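Local atomic coordinates of uric acid degradation bifunctional protein PucL (Bacillus subtilis, PDB entry 6A4M), a protein that catalyses the oxidation of urate as a urate oxidase and probably also a decarboxylation step in uric acid degradation. Residues Arg192-Gln203 and Thr259-Trp270; Gly81-His89 and Ser210-Tyr218. One frame throughout, in Å; residues are numbered along the deposited sequence.

Contact 1 of 2, residues Arg192-Gln203 and Thr259-Trp270. With GOL (glycerol), chain B.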
loop_
_atom_site.group_PDB
_atom_site.type_symbol
_atom_site.label_atom_id
_atom_site.label_comp_id
_atom_site.label_asym_id
_atom_site.label_seq_id
_atom_site.Cartn_x
_atom_site.Cartn_y
_atom_site.Cartn_z
ATOM N N ARG A 192 0.271 -29.260 -4.222
ATOM C CA ARG A 192 -0.943 -28.453 -4.273
ATOM C C ARG A 192 -0.551 -26.969 -4.396
ATOM O O ARG A 192 0.365 -26.519 -3.698
ATOM C CB ARG A 192 -1.793 -28.711 -3.018
ATOM C CG ARG A 192 -3.301 -28.544 -3.211
ATOM C CD ARG A 192 -4.143 -29.493 -2.358
ATOM N NE ARG A 192 -4.670 -28.884 -1.135
ATOM C CZ ARG A 192 -4.015 -28.750 0.021
ATOM N NH1 ARG A 192 -2.754 -29.163 0.166
ATOM N NH2 ARG A 192 -4.629 -28.177 1.054
ATOM N N PRO A 193 -1.231 -26.205 -5.279
ATOM C CA PRO A 193 -0.808 -24.824 -5.544
ATOM C C PRO A 193 -1.112 -23.874 -4.386
ATOM O O PRO A 193 -2.266 -23.757 -3.972
ATOM C CB PRO A 193 -1.617 -24.443 -6.784
ATOM C CG PRO A 193 -2.844 -25.269 -6.691
ATOM C CD PRO A 193 -2.427 -26.564 -6.062
ATOM N N LEU A 194 -0.074 -23.207 -3.882
ATOM C CA LEU A 194 -0.180 -22.357 -2.694
ATOM C C LEU A 194 -0.840 -21.023 -3.045
ATOM O O LEU A 194 -0.323 -20.281 -3.880
ATOM C CB LEU A 194 1.211 -22.125 -2.096
ATOM C CG LEU A 194 1.358 -21.223 -0.869
ATOM C CD1 LEU A 194 0.409 -21.626 0.251
ATOM C CD2 LEU A 194 2.802 -21.246 -0.390
ATOM N N PHE A 195 -1.979 -20.738 -2.409
ATOM C CA PHE A 195 -2.741 -19.505 -2.632
ATOM C C PHE A 195 -2.730 -18.693 -1.339
ATOM O O PHE A 195 -3.360 -19.092 -0.354
ATOM C CB PHE A 195 -4.180 -19.853 -3.068
ATOM C CG PHE A 195 -5.031 -18.674 -3.518
ATOM C CD1 PHE A 195 -4.488 -17.429 -3.860
ATOM C CD2 PHE A 195 -6.408 -18.840 -3.655
ATOM C CE1 PHE A 195 -5.300 -16.383 -4.286
ATOM C CE2 PHE A 195 -7.222 -17.794 -4.083
ATOM C CZ PHE A 195 -6.667 -16.565 -4.398
ATOM N N VAL A 196 -2.002 -17.572 -1.345
ATOM C CA VAL A 196 -1.894 -16.696 -0.164
ATOM C C VAL A 196 -2.450 -15.293 -0.404
ATOM O O VAL A 196 -2.311 -14.735 -1.496
ATOM C CB VAL A 196 -0.444 -16.579 0.377
ATOM C CG1 VAL A 196 0.086 -17.952 0.752
ATOM C CG2 VAL A 196 0.496 -15.890 -0.613
ATOM N N TYR A 197 -3.103 -14.759 0.628
ATOM C CA TYR A 197 -3.455 -13.343 0.714
ATOM C C TYR A 197 -2.374 -12.694 1.575
ATOM O O TYR A 197 -2.024 -13.232 2.625
ATOM C CB TYR A 197 -4.806 -13.137 1.404
ATOM C CG TYR A 197 -6.058 -13.630 0.700
ATOM C CD1 TYR A 197 -6.014 -14.448 -0.439
ATOM C CD2 TYR A 197 -7.311 -13.295 1.211
ATOM C CE1 TYR A 197 -7.186 -14.885 -1.051
ATOM C CE2 TYR A 197 -8.482 -13.731 0.609
ATOM C CZ TYR A 197 -8.417 -14.524 -0.518
ATOM O OH TYR A 197 -9.586 -14.950 -1.108
ATOM N N LEU A 198 -1.859 -11.545 1.142
ATOM C CA LEU A 198 -0.784 -10.852 1.852
ATOM C C LEU A 198 -1.095 -9.376 2.043
ATOM O O LEU A 198 -1.345 -8.668 1.076
ATOM C CB LEU A 198 0.533 -10.988 1.079
ATOM C CG LEU A 198 1.231 -12.351 1.121
ATOM C CD1 LEU A 198 2.384 -12.382 0.127
ATOM C CD2 LEU A 198 1.734 -12.677 2.519
ATOM N N ASN A 199 -1.105 -8.932 3.299
ATOM C CA ASN A 199 -0.948 -7.520 3.624
ATOM C C ASN A 199 0.505 -7.331 4.049
ATOM O O ASN A 199 0.999 -8.089 4.877
ATOM C CB ASN A 199 -1.890 -7.089 4.754
ATOM C CG ASN A 199 -3.362 -7.137 4.362
ATOM O OD1 ASN A 199 -3.723 -7.351 3.198
ATOM N ND2 ASN A 199 -4.225 -6.952 5.350
ATOM N N ILE A 200 1.186 -6.341 3.470
ATOM C CA ILE A 200 2.594 -6.056 3.783
ATOM C C ILE A 200 2.729 -4.583 4.167
ATOM O O ILE A 200 2.302 -3.713 3.411
ATOM C CB ILE A 200 3.535 -6.360 2.589
ATOM C CG1 ILE A 200 3.263 -7.756 2.010
ATOM C CG2 ILE A 200 4.998 -6.249 3.020
ATOM C CD1 ILE A 200 3.993 -8.042 0.718
ATOM N N SER A 201 3.322 -4.328 5.336
ATOM C CA SER A 201 3.547 -2.983 5.871
ATOM C C SER A 201 5.036 -2.689 5.952
ATOM O O SER A 201 5.847 -3.608 5.941
ATOM C CB SER A 201 2.968 -2.860 7.283
ATOM O OG SER A 201 1.570 -3.063 7.291
ATOM N N TRP A 202 5.381 -1.407 6.048
ATOM C CA TRP A 202 6.768 -0.988 6.258
ATOM C C TRP A 202 6.863 0.363 6.974
ATOM O O TRP A 202 6.039 1.259 6.757
ATOM C CB TRP A 202 7.534 -0.945 4.930
ATOM C CG TRP A 202 6.928 -0.061 3.888
ATOM C CD1 TRP A 202 7.201 1.260 3.672
ATOM C CD2 TRP A 202 5.951 -0.433 2.907
ATOM N NE1 TRP A 202 6.452 1.736 2.621
ATOM C CE2 TRP A 202 5.676 0.719 2.132
ATOM C CE3 TRP A 202 5.277 -1.627 2.607
ATOM C CZ2 TRP A 202 4.758 0.712 1.076
ATOM C CZ3 TRP A 202 4.363 -1.633 1.554
ATOM C CH2 TRP A 202 4.114 -0.470 0.802
ATOM N N GLN A 203 7.873 0.485 7.834
ATOM C CA GLN A 203 8.147 1.712 8.576
ATOM C C GLN A 203 9.507 2.257 8.158
ATOM O O GLN A 203 10.472 1.498 8.027
ATOM C CB GLN A 203 8.127 1.445 10.082
ATOM C CG GLN A 203 6.753 1.083 10.617
ATOM C CD GLN A 203 6.739 0.883 12.122
ATOM O OE1 GLN A 203 7.462 0.044 12.651
ATOM N NE2 GLN A 203 5.906 1.651 12.816
ATOM N N THR A 259 13.151 0.329 8.446
ATOM C CA THR A 259 13.557 -0.303 9.701
ATOM C C THR A 259 13.042 -1.741 9.790
ATOM O O THR A 259 13.770 -2.641 10.206
ATOM C CB THR A 259 13.028 0.495 10.908
ATOM O OG1 THR A 259 13.495 1.847 10.826
ATOM C CG2 THR A 259 13.493 -0.122 12.231
ATOM N N ASP A 260 11.779 -1.941 9.422
ATOM C CA ASP A 260 11.143 -3.257 9.490
ATOM C C ASP A 260 9.989 -3.382 8.499
ATOM O O ASP A 260 9.438 -2.376 8.042
ATOM C CB ASP A 260 10.656 -3.545 10.917
ATOM C CG ASP A 260 9.881 -2.384 11.521
ATOM O OD1 ASP A 260 8.812 -2.024 10.983
ATOM O OD2 ASP A 260 10.345 -1.831 12.541
ATOM N N VAL A 261 9.645 -4.631 8.180
ATOM C CA VAL A 261 8.554 -4.964 7.263
ATOM C C VAL A 261 7.652 -5.988 7.953
ATOM O O VAL A 261 8.126 -7.057 8.336
ATOM C CB VAL A 261 9.092 -5.558 5.941
ATOM C CG1 VAL A 261 7.987 -5.675 4.896
ATOM C CG2 VAL A 261 10.236 -4.709 5.397
ATOM N N SER A 262 6.368 -5.660 8.117
ATOM C CA SER A 262 5.403 -6.563 8.759
ATOM C C SER A 262 4.501 -7.238 7.735
ATOM O O SER A 262 4.302 -6.725 6.636
ATOM C CB SER A 262 4.560 -5.820 9.786
ATOM O OG SER A 262 5.382 -5.260 10.790
ATOM N N PHE A 263 3.973 -8.398 8.113
ATOM C CA PHE A 263 3.173 -9.236 7.228
ATOM C C PHE A 263 1.951 -9.745 7.971
ATOM O O PHE A 263 2.074 -10.232 9.088
ATOM C CB PHE A 263 3.992 -10.440 6.750
ATOM C CG PHE A 263 5.146 -10.077 5.859
ATOM C CD1 PHE A 263 6.370 -9.694 6.402
ATOM C CD2 PHE A 263 5.017 -10.123 4.475
ATOM C CE1 PHE A 263 7.440 -9.358 5.582
ATOM C CE2 PHE A 263 6.083 -9.790 3.650
ATOM C CZ PHE A 263 7.295 -9.408 4.204
ATOM N N GLN A 264 0.779 -9.605 7.363
ATOM C CA GLN A 264 -0.397 -10.372 7.758
ATOM C C GLN A 264 -0.746 -11.245 6.557
ATOM O O GLN A 264 -1.110 -10.727 5.503
ATOM C CB GLN A 264 -1.556 -9.458 8.156
ATOM C CG GLN A 264 -1.337 -8.751 9.491
ATOM C CD GLN A 264 -2.592 -8.086 10.043
ATOM O OE1 GLN A 264 -3.508 -7.729 9.293
ATOM N NE2 GLN A 264 -2.635 -7.909 11.363
ATOM N N SER A 265 -0.580 -12.558 6.710
ATOM C CA SER A 265 -0.789 -13.513 5.620
ATOM C C SER A 265 -2.015 -14.384 5.888
ATOM O O SER A 265 -2.353 -14.618 7.044
ATOM C CB SER A 265 0.446 -14.397 5.462
ATOM O OG SER A 265 0.538 -15.337 6.521
ATOM N N GLN A 266 -2.673 -14.857 4.825
ATOM C CA GLN A 266 -3.761 -15.842 4.943
ATOM C C GLN A 266 -3.624 -16.953 3.907
ATOM O O GLN A 266 -3.394 -16.677 2.733
ATOM C CB GLN A 266 -5.127 -15.187 4.771
ATOM C CG GLN A 266 -5.511 -14.188 5.849
ATOM C CD GLN A 266 -6.898 -13.603 5.631
ATOM O OE1 GLN A 266 -7.503 -13.777 4.574
ATOM N NE2 GLN A 266 -7.410 -12.908 6.638
ATOM N N ASN A 267 -3.794 -18.202 4.349
ATOM C CA ASN A 267 -3.723 -19.381 3.477
ATOM C C ASN A 267 -5.122 -19.744 2.976
ATOM O O ASN A 267 -5.998 -20.065 3.775
ATOM C CB ASN A 267 -3.114 -20.564 4.242
ATOM C CG ASN A 267 -2.772 -21.748 3.342
ATOM O OD1 ASN A 267 -3.245 -21.860 2.210
ATOM N ND2 ASN A 267 -1.945 -22.647 3.858
ATOM N N HIS A 268 -5.313 -19.698 1.657
ATOM C CA HIS A 268 -6.599 -20.020 1.026
ATOM C C HIS A 268 -6.411 -21.050 -0.088
ATOM O O HIS A 268 -7.051 -20.963 -1.141
ATOM C CB HIS A 268 -7.256 -18.745 0.477
ATOM C CG HIS A 268 -7.657 -17.768 1.536
ATOM N ND1 HIS A 268 -8.883 -17.818 2.164
ATOM C CD2 HIS A 268 -6.999 -16.717 2.078
ATOM C CE1 HIS A 268 -8.962 -16.840 3.049
ATOM N NE2 HIS A 268 -7.831 -16.157 3.016
ATOM N N THR A 269 -5.547 -22.035 0.162
ATOM C CA THR A 269 -5.244 -23.093 -0.807
ATOM C C THR A 269 -6.476 -23.975 -1.069
ATOM O O THR A 269 -7.219 -24.309 -0.145
ATOM C CB THR A 269 -4.059 -23.958 -0.321
ATOM O OG1 THR A 269 -2.907 -23.123 -0.133
ATOM C CG2 THR A 269 -3.726 -25.068 -1.319
ATOM N N TRP A 270 -6.671 -24.339 -2.335
ATOM C CA TRP A 270 -7.871 -25.057 -2.782
ATOM C C TRP A 270 -7.838 -26.531 -2.406
ATOM O O TRP A 270 -6.777 -27.083 -2.103
ATOM C CB TRP A 270 -8.028 -24.946 -4.304
ATOM C CG TRP A 270 -8.102 -23.542 -4.809
ATOM C CD1 TRP A 270 -8.826 -22.510 -4.278
ATOM C CD2 TRP A 270 -7.428 -23.013 -5.956
ATOM N NE1 TRP A 270 -8.642 -21.370 -5.025
ATOM C CE2 TRP A 270 -7.788 -21.648 -6.059
ATOM C CE3 TRP A 270 -6.556 -23.559 -6.908
ATOM C CZ2 TRP A 270 -7.303 -20.819 -7.077
ATOM C CZ3 TRP A 270 -6.070 -22.730 -7.923
ATOM C CH2 TRP A 270 -6.449 -21.374 -7.997
HETATM C C1 GOL B . -4.771 -10.671 6.558
HETATM O O1 GOL B . -4.957 -9.440 7.270
HETATM C C2 GOL B . -4.165 -10.425 5.174
HETATM O O2 GOL B . -3.493 -11.601 4.709
HETATM C C3 GOL B . -5.242 -10.019 4.163
HETATM O O3 GOL B . -4.695 -9.829 2.846
#

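Contact 2 of 2, residues Gly81-His89 and Ser210-Tyr218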
loop_
_atom_site.group_PDB
_atom_site.type_symbol
_atom_site.label_atom_id
_atom_site.label_comp_id
_atom_site.label_asym_id
_atom_site.label_seq_id
_atom_site.Cartn_x
_atom_site.Cartn_y
_atom_site.Cartn_z
ATOM N N GLY A 81 2.126 18.127 -2.964
ATOM C CA GLY A 81 3.028 16.972 -2.984
ATOM C C GLY A 81 2.548 15.878 -3.926
ATOM O O GLY A 81 1.553 16.049 -4.639
ATOM N N THR A 82 3.261 14.750 -3.911
ATOM C CA THR A 82 3.066 13.659 -4.877
ATOM C C THR A 82 2.456 12.372 -4.297
ATOM O O THR A 82 2.108 11.471 -5.063
ATOM C CB THR A 82 4.410 13.284 -5.550
ATOM O OG1 THR A 82 5.369 12.906 -4.553
ATOM C CG2 THR A 82 4.962 14.454 -6.345
ATOM N N THR A 83 2.310 12.293 -2.972
ATOM C CA THR A 83 1.958 11.042 -2.291
ATOM C C THR A 83 0.848 11.196 -1.255
ATOM O O THR A 83 0.689 12.256 -0.642
ATOM C CB THR A 83 3.172 10.473 -1.537
ATOM O OG1 THR A 83 3.613 11.423 -0.557
ATOM C CG2 THR A 83 4.308 10.149 -2.498
ATOM N N THR A 84 0.111 10.106 -1.049
ATOM C CA THR A 84 -0.863 9.991 0.037
ATOM C C THR A 84 -0.203 10.131 1.416
ATOM O O THR A 84 -0.788 10.721 2.321
ATOM C CB THR A 84 -1.621 8.647 -0.051
ATOM O OG1 THR A 84 -2.334 8.597 -1.288
ATOM C CG2 THR A 84 -2.614 8.476 1.100
ATOM N N GLU A 85 1.006 9.593 1.565
ATOM C CA GLU A 85 1.765 9.710 2.823
ATOM C C GLU A 85 2.019 11.174 3.201
ATOM O O GLU A 85 1.844 11.563 4.360
ATOM C CB GLU A 85 3.102 8.959 2.731
ATOM C CG GLU A 85 2.978 7.436 2.696
ATOM C CD GLU A 85 2.924 6.832 1.294
ATOM O OE1 GLU A 85 2.386 7.472 0.363
ATOM O OE2 GLU A 85 3.418 5.697 1.125
ATOM N N GLY A 86 2.427 11.971 2.212
ATOM C CA GLY A 86 2.641 13.408 2.393
ATOM C C GLY A 86 1.355 14.188 2.612
ATOM O O GLY A 86 1.332 15.137 3.395
ATOM N N PHE A 87 0.290 13.791 1.917
ATOM C CA PHE A 87 -1.039 14.383 2.117
ATOM C C PHE A 87 -1.532 14.235 3.558
ATOM O O PHE A 87 -2.068 15.179 4.130
ATOM C CB PHE A 87 -2.064 13.770 1.149
ATOM C CG PHE A 87 -3.483 14.196 1.419
ATOM C CD1 PHE A 87 -3.824 15.545 1.433
ATOM C CD2 PHE A 87 -4.479 13.252 1.669
ATOM C CE1 PHE A 87 -5.129 15.947 1.685
ATOM C CE2 PHE A 87 -5.787 13.647 1.920
ATOM C CZ PHE A 87 -6.113 14.998 1.928
ATOM N N LEU A 88 -1.352 13.053 4.136
ATOM C CA LEU A 88 -1.745 12.811 5.528
ATOM C C LEU A 88 -0.909 13.651 6.498
ATOM O O LEU A 88 -1.449 14.211 7.447
ATOM C CB LEU A 88 -1.635 11.318 5.882
ATOM C CG LEU A 88 -2.534 10.338 5.115
ATOM C CD1 LEU A 88 -2.346 8.931 5.664
ATOM C CD2 LEU A 88 -4.001 10.740 5.159
ATOM N N HIS A 89 0.399 13.728 6.244
ATOM C CA HIS A 89 1.321 14.579 7.014
ATOM C C HIS A 89 0.919 16.057 6.964
ATOM O O HIS A 89 0.908 16.735 7.993
ATOM C CB HIS A 89 2.753 14.387 6.500
ATOM C CG HIS A 89 3.779 15.217 7.207
ATOM N ND1 HIS A 89 4.389 16.302 6.616
ATOM C CD2 HIS A 89 4.315 15.112 8.444
ATOM C CE1 HIS A 89 5.255 16.831 7.462
ATOM N NE2 HIS A 89 5.230 16.127 8.578
ATOM N N SER A 210 9.131 9.058 3.730
ATOM C CA SER A 210 7.800 8.592 3.359
ATOM C C SER A 210 7.014 9.508 2.409
ATOM O O SER A 210 6.127 9.023 1.708
ATOM C CB SER A 210 6.969 8.363 4.627
ATOM O OG SER A 210 5.755 7.711 4.330
ATOM N N TYR A 211 7.324 10.806 2.379
ATOM C CA TYR A 211 6.507 11.786 1.625
ATOM C C TYR A 211 6.985 12.019 0.184
ATOM O O TYR A 211 6.323 12.738 -0.570
ATOM C CB TYR A 211 6.409 13.129 2.379
ATOM C CG TYR A 211 6.291 12.983 3.886
ATOM C CD1 TYR A 211 5.422 12.042 4.452
ATOM C CD2 TYR A 211 7.058 13.770 4.748
ATOM C CE1 TYR A 211 5.327 11.889 5.828
ATOM C CE2 TYR A 211 6.962 13.627 6.125
ATOM C CZ TYR A 211 6.099 12.682 6.661
ATOM O OH TYR A 211 5.995 12.526 8.024
ATOM N N ALA A 212 8.120 11.418 -0.189
ATOM C CA ALA A 212 8.662 11.478 -1.556
ATOM C C ALA A 212 9.019 12.891 -2.042
ATOM O O ALA A 212 8.937 13.177 -3.241
ATOM C CB ALA A 212 7.710 10.799 -2.539
ATOM N N SER A 213 9.420 13.765 -1.117
ATOM C CA SER A 213 9.898 15.099 -1.481
ATOM C C SER A 213 11.257 14.931 -2.155
ATOM O O SER A 213 11.493 15.490 -3.227
ATOM C CB SER A 213 9.990 16.018 -0.260
ATOM O OG SER A 213 10.014 17.377 -0.662
ATOM N N ASP A 214 12.135 14.165 -1.506
ATOM C CA ASP A 214 13.255 13.507 -2.176
ATOM C C ASP A 214 12.680 12.177 -2.696
ATOM O O ASP A 214 12.492 11.245 -1.909
ATOM C CB ASP A 214 14.422 13.269 -1.203
ATOM C CG ASP A 214 15.648 12.616 -1.872
ATOM O OD1 ASP A 214 15.608 12.288 -3.081
ATOM O OD2 ASP A 214 16.668 12.430 -1.171
ATOM N N PRO A 215 12.381 12.088 -4.012
ATOM C CA PRO A 215 11.695 10.883 -4.510
ATOM C C PRO A 215 12.526 9.590 -4.472
ATOM O O PRO A 215 11.951 8.503 -4.404
ATOM C CB PRO A 215 11.331 11.247 -5.962
ATOM C CG PRO A 215 11.690 12.685 -6.140
ATOM C CD PRO A 215 12.737 12.989 -5.121
ATOM N N ALA A 216 13.855 9.713 -4.506
ATOM C CA ALA A 216 14.758 8.552 -4.462
ATOM C C ALA A 216 14.709 7.756 -3.150
ATOM O O ALA A 216 15.097 6.583 -3.129
ATOM C CB ALA A 216 16.188 8.991 -4.749
ATOM N N ARG A 217 14.244 8.390 -2.071
ATOM C CA ARG A 217 14.113 7.752 -0.755
ATOM C C ARG A 217 12.690 7.240 -0.450
ATOM O O ARG A 217 12.428 6.772 0.657
ATOM C CB ARG A 217 14.577 8.731 0.333
ATOM C CG ARG A 217 15.951 9.333 0.037
ATOM C CD ARG A 217 16.563 10.109 1.198
ATOM N NE ARG A 217 16.655 9.329 2.435
ATOM C CZ ARG A 217 17.488 8.307 2.651
ATOM N NH1 ARG A 217 18.356 7.897 1.724
ATOM N NH2 ARG A 217 17.456 7.684 3.829
ATOM N N TYR A 218 11.789 7.306 -1.429
ATOM C CA TYR A 218 10.420 6.815 -1.273
ATOM C C TYR A 218 10.328 5.336 -1.645
ATOM O O TYR A 218 10.893 4.912 -2.661
ATOM C CB TYR A 218 9.478 7.616 -2.169
ATOM C CG TYR A 218 8.016 7.224 -2.085
ATOM C CD1 TYR A 218 7.259 7.513 -0.949
ATOM C CD2 TYR A 218 7.376 6.593 -3.157
ATOM C CE1 TYR A 218 5.914 7.174 -0.878
ATOM C CE2 TYR A 218 6.032 6.253 -3.091
ATOM C CZ TYR A 218 5.306 6.544 -1.951
ATOM O OH TYR A 218 3.974 6.219 -1.873
#

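Contact 1 of 2, residues Arg192-Gln203 and Thr259-Trp270
Strands 194-203 and 260-267 run antiparallel, their axes 4.5 Å apart at closest approach, and backbone bonds tie Y197 to Q266, N199 to Q264 and S201 to S262 in both directions. At one end of the ladder, the Y197 ring stacks face to face on the H268 imidazole, centroids 3.8 Å apart and planes at 26°. H268 CD2 sits over the centre of the phenol ring. Y197 CG is anti to the carbonyl carbon (chi1 -67°), which carries the ring out on the N199 side of the sheet. H268 NE2 also gives a nearly straight bond to Q266 OE1 (2.9 Å), and the oxygen lies in the plane of the imidazole. Replacing Y197 by an alanine is likely to strip this face of H268 of its stacking partner, leaving the imidazole held mainly by Q266 and Y292. The two strands are neighbours in the antiparallel sheet of the uricase (T-fold) domain. Helices 221-233 and 240-254 pack on its I200 and F263 side. There I200 CG2 makes an off-centre CH-pi contact with the F263 ring and meets V261 CG1 at 3.6 Å. On the N199 side, a glycerol, probably from the crystallisation liquor, bonds Q264 O, Q264 OE1 and N199 OD1, which also takes a bond from D164 N. Past the strand end, R192 NE bonds W270 O at 2.9 Å, while T269 CG2 covers one face of the guanidinium.

Contact 2 of 2, residues Gly81-His89 and Ser210-Tyr218
H89 and Y211 lay their rings against each other in an offset stack. The centroids are 4.2 Å apart and the planes lie 20° from parallel. Y211 CE2 stands over the centre of the imidazole. H89 CB rests on the same phenol ring nearer its rim, as a CH-pi contact. H89 reaches this place with CG anti to the backbone N (chi1 179°). The Y211 ring also passes close to the helix backbone, with CD1 3.7 Å from G86 CA. A side chain at G86 would be crowded here, both by Y211 CB and by T83 OG1.

T83 is the N-cap of helix 84-98, and its hydroxyl works twice. T83 OG1 accepts from G86 N at 3.1 Å and donates to Y211 O at 3.0 Å. The second bond comes from well above the carbonyl plane of Y211. One threonine thus caps the helix and ties it to the loop that runs from strand 194-204 to helix 221-233. The methyl is also used: T83 CG2 lies over one face of the Y218 ring, and touches A212 CB at 3.5 Å.

E85 CD lies in the plane of the Y218 ring, at its edge. The carboxylate and ring planes are 76° apart. Y218 OH donates to E85 OE1 at 3.0 Å, on the syn side of the carboxylate and tilted out of its plane. The chain of E85 bends at chi2, which brings the carboxylate round to the phenol. E85 OE2 is bonded to S160 OG, and Y218 OH has a second partner in R32 NH1. Closer to the helix, E85 CB and CG lie beside S210.

Overall arrangement
The centres of contact 1 and contact 2 are 25 Å apart, on opposite sides of the chain's centre. Their nearest atoms come within about 5 Å but do not touch. Along the chain the segments alternate: 81-89, then 192-203, then 210-218 and last 259-270. The short link from strand 194-204 into loop 210-218 joins the two contacts directly. Contact 1 lies within the large antiparallel sheet, whereas contact 2 fastens helix 84-98 to a loop. Strand 153-169 serves both, pairing with 194-204 and supplying S160, which bonds W202 by backbone and E85 by side chain. The early helix is thereby tied to the later, uricase-family part of the chain.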